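PDB 2XQ0: leucine aminopeptidase 2 from Saccharomyces cerevisiae, which cleaves amino-terminal residues, preferably from di- and tripeptides, as a zinc aminopeptidase of the M1 family, and has low epoxide hydrolase activity in vitro. Local coordinates for residues Val482-Ala485 with Gln486-Thr490. Numbering follows the deposited sequence.
Sequences VEMA and QHLKT
Met-484 and Leu-488, one turn apart, meet through both backbone and side chain, and illustrate how a helix can be brought to its end. The carbonyl oxygen of Met-484 takes two donors: Leu-488 N lies in its carbonyl plane at 2.8 Å, while His-487 N comes in from above that plane at 3.0 Å. The isobutyl group of Leu-488, its CG placed beside the backbone N (chi1 -52°), runs alongside Met-484, and CD1 rests 4.1 Å from Met-484 CB. Beyond this pair, Leu-488 packs on Phe-494 of helix 491-497. One residue earlier, Glu-483 O accepts Gln-486 N at 3.1 Å and also sits above one face of the His-487 imidazole, toward its rim, 3.6 Å from CD2. The Glu-483 side chain runs beside that of His-487, its CG 4.2 Å from NE2, with the carboxylate and ring planes 73° apart. Gln-486, extended beyond CG (chi2 153°), runs alongside Val-482, and both touch Phe-531. Replacing it with an alanine would probably open a gap beside Val-482 and strip Phe-531 of part of its packing. A water donates to Ala-485 O (2.7 Å) and Leu-488 O (2.8 Å), bridging the two carbonyls across the turn. Thr-490 then caps the next helix through OG1 to Asp-493 N. The arrangement is that of a short helix-loop-helix connection, a helix end followed closely by an N-cap, joining helices 469-484 and 491-497.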
ATOM      1  N   VAL A 482     -23.488 -19.401 -15.701  1.00 39.77           N
ATOM      2  CA  VAL A 482     -22.726 -20.605 -16.025  1.00 41.56           C
ATOM      3  C   VAL A 482     -23.645 -21.698 -16.550  1.00 50.48           C
ATOM      4  O   VAL A 482     -23.305 -22.416 -17.495  1.00 61.31           O
ATOM      5  CB  VAL A 482     -21.909 -21.118 -14.816  1.00 40.37           C
ATOM      6  CG1 VAL A 482     -21.282 -22.461 -15.141  1.00 39.98           C
ATOM      7  CG2 VAL A 482     -20.817 -20.118 -14.455  1.00 40.68           C
ATOM      8  N   GLU A 483     -24.825 -21.804 -15.945  1.00 43.29           N
ATOM      9  CA  GLU A 483     -25.790 -22.839 -16.296  1.00 39.76           C
ATOM     10  C   GLU A 483     -26.416 -22.582 -17.666  1.00 45.25           C
ATOM     11  O   GLU A 483     -26.463 -23.468 -18.515  1.00 52.26           O
ATOM     12  CB  GLU A 483     -26.894 -22.898 -15.229  1.00 48.83           C
ATOM     13  CG  GLU A 483     -27.553 -24.270 -15.071  1.00 70.33           C
ATOM     14  CD  GLU A 483     -26.631 -25.292 -14.409  1.00 85.19           C
ATOM     15  OE1 GLU A 483     -25.402 -25.055 -14.360  1.00 89.43           O
ATOM     16  OE2 GLU A 483     -27.136 -26.333 -13.936  1.00 88.54           O
ATOM     17  N   MET A 484     -26.901 -21.360 -17.866  1.00 40.51           N
ATOM     18  CA  MET A 484     -27.624 -20.990 -19.072  1.00 45.38           C
ATOM     19  C   MET A 484     -26.746 -20.990 -20.324  1.00 50.01           C
ATOM     20  O   MET A 484     -27.242 -21.141 -21.441  1.00 49.82           O
ATOM     21  CB  MET A 484     -28.299 -19.633 -18.878  1.00 49.56           C
ATOM     22  CG  MET A 484     -29.405 -19.666 -17.835  1.00 48.43           C
ATOM     23  SD  MET A 484     -30.660 -20.898 -18.255  1.00 41.65           S
ATOM     24  CE  MET A 484     -31.200 -21.387 -16.607  1.00 32.91           C
ATOM     25  N   ALA A 485     -25.444 -20.826 -20.120  1.00 48.36           N
ATOM     26  CA  ALA A 485     -24.470 -20.845 -21.207  1.00 47.82           C
ATOM     27  C   ALA A 485     -24.486 -22.197 -21.921  1.00 54.57           C
ATOM     28  O   ALA A 485     -24.136 -22.292 -23.101  1.00 61.73           O
ATOM     29  CB  ALA A 485     -23.081 -20.559 -20.658  1.00 39.49           C
ATOM     30  N   GLN A 486     -24.897 -23.236 -21.194  1.00 53.15           N
ATOM     31  CA  GLN A 486     -24.925 -24.599 -21.719  1.00 62.22           C
ATOM     32  C   GLN A 486     -26.320 -24.969 -22.213  1.00 57.38           C
ATOM     33  O   GLN A 486     -26.535 -26.054 -22.744  1.00 65.20           O
ATOM     34  CB  GLN A 486     -24.482 -25.593 -20.640  1.00 61.94           C
ATOM     35  CG  GLN A 486     -23.146 -25.242 -19.967  1.00 59.69           C
ATOM     36  CD  GLN A 486     -23.057 -25.798 -18.558  1.00 63.62           C
ATOM     37  OE1 GLN A 486     -22.683 -25.093 -17.624  1.00 68.72           O
ATOM     38  NE2 GLN A 486     -23.431 -27.063 -18.394  1.00 65.34           N
ATOM     39  N   HIS A 487     -27.272 -24.068 -22.027  1.00 57.42           N
ATOM     40  CA  HIS A 487     -28.652 -24.374 -22.378  1.00 61.06           C
ATOM     41  C   HIS A 487     -29.175 -23.456 -23.478  1.00 62.26           C
ATOM     42  O   HIS A 487     -29.731 -23.927 -24.463  1.00 69.16           O
ATOM     43  CB  HIS A 487     -29.558 -24.329 -21.141  1.00 59.80           C
ATOM     44  CG  HIS A 487     -29.210 -25.348 -20.095  1.00 68.52           C
ATOM     45  ND1 HIS A 487     -28.484 -26.488 -20.374  1.00 76.18           N
ATOM     46  CD2 HIS A 487     -29.500 -25.404 -18.772  1.00 63.72           C
ATOM     47  CE1 HIS A 487     -28.334 -27.195 -19.267  1.00 70.85           C
ATOM     48  NE2 HIS A 487     -28.938 -26.557 -18.281  1.00 64.84           N
ATOM     49  N   LEU A 488     -28.994 -22.150 -23.313  1.00 59.21           N
ATOM     50  CA  LEU A 488     -29.452 -21.196 -24.319  1.00 55.91           C
ATOM     51  C   LEU A 488     -28.497 -21.214 -25.503  1.00 56.20           C
ATOM     52  O   LEU A 488     -27.299 -21.435 -25.338  1.00 59.25           O
ATOM     53  CB  LEU A 488     -29.571 -19.781 -23.729  1.00 49.52           C
ATOM     54  CG  LEU A 488     -30.406 -19.713 -22.445  1.00 45.64           C
ATOM     55  CD1 LEU A 488     -30.659 -18.281 -21.979  1.00 43.79           C
ATOM     56  CD2 LEU A 488     -31.723 -20.445 -22.634  1.00 44.58           C
ATOM     57  N   LYS A 489     -29.021 -20.989 -26.698  1.00 54.19           N
ATOM     58  CA  LYS A 489     -28.176 -21.046 -27.889  1.00 74.40           C
ATOM     59  C   LYS A 489     -28.030 -19.688 -28.554  1.00 78.78           C
ATOM     60  O   LYS A 489     -26.925 -19.157 -28.667  1.00 82.11           O
ATOM     61  CB  LYS A 489     -28.696 -22.094 -28.880  1.00 78.45           C
ATOM     62  CG  LYS A 489     -28.489 -23.525 -28.400  1.00 85.49           C
ATOM     63  CD  LYS A 489     -27.031 -23.747 -28.001  1.00 96.03           C
ATOM     64  CE  LYS A 489     -26.903 -24.433 -26.642  1.00 95.61           C
ATOM     65  NZ  LYS A 489     -25.507 -24.352 -26.109  1.00 93.01           N
ATOM     66  N   THR A 490     -29.155 -19.118 -28.969  1.00 73.72           N
ATOM     67  CA  THR A 490     -29.152 -17.837 -29.659  1.00 69.89           C
ATOM     68  C   THR A 490     -29.219 -16.671 -28.686  1.00 66.43           C
ATOM     69  O   THR A 490     -29.742 -16.800 -27.578  1.00 68.29           O
ATOM     70  CB  THR A 490     -30.346 -17.715 -30.622  1.00 64.05           C
ATOM     71  OG1 THR A 490     -31.518 -17.347 -29.884  1.00 66.46           O
ATOM     72  CG2 THR A 490     -30.587 -19.031 -31.348  1.00 62.04           C
TER
HETATM   73  O   HOH W   1     -24.736 -20.449 -25.044  1.00 47.45           O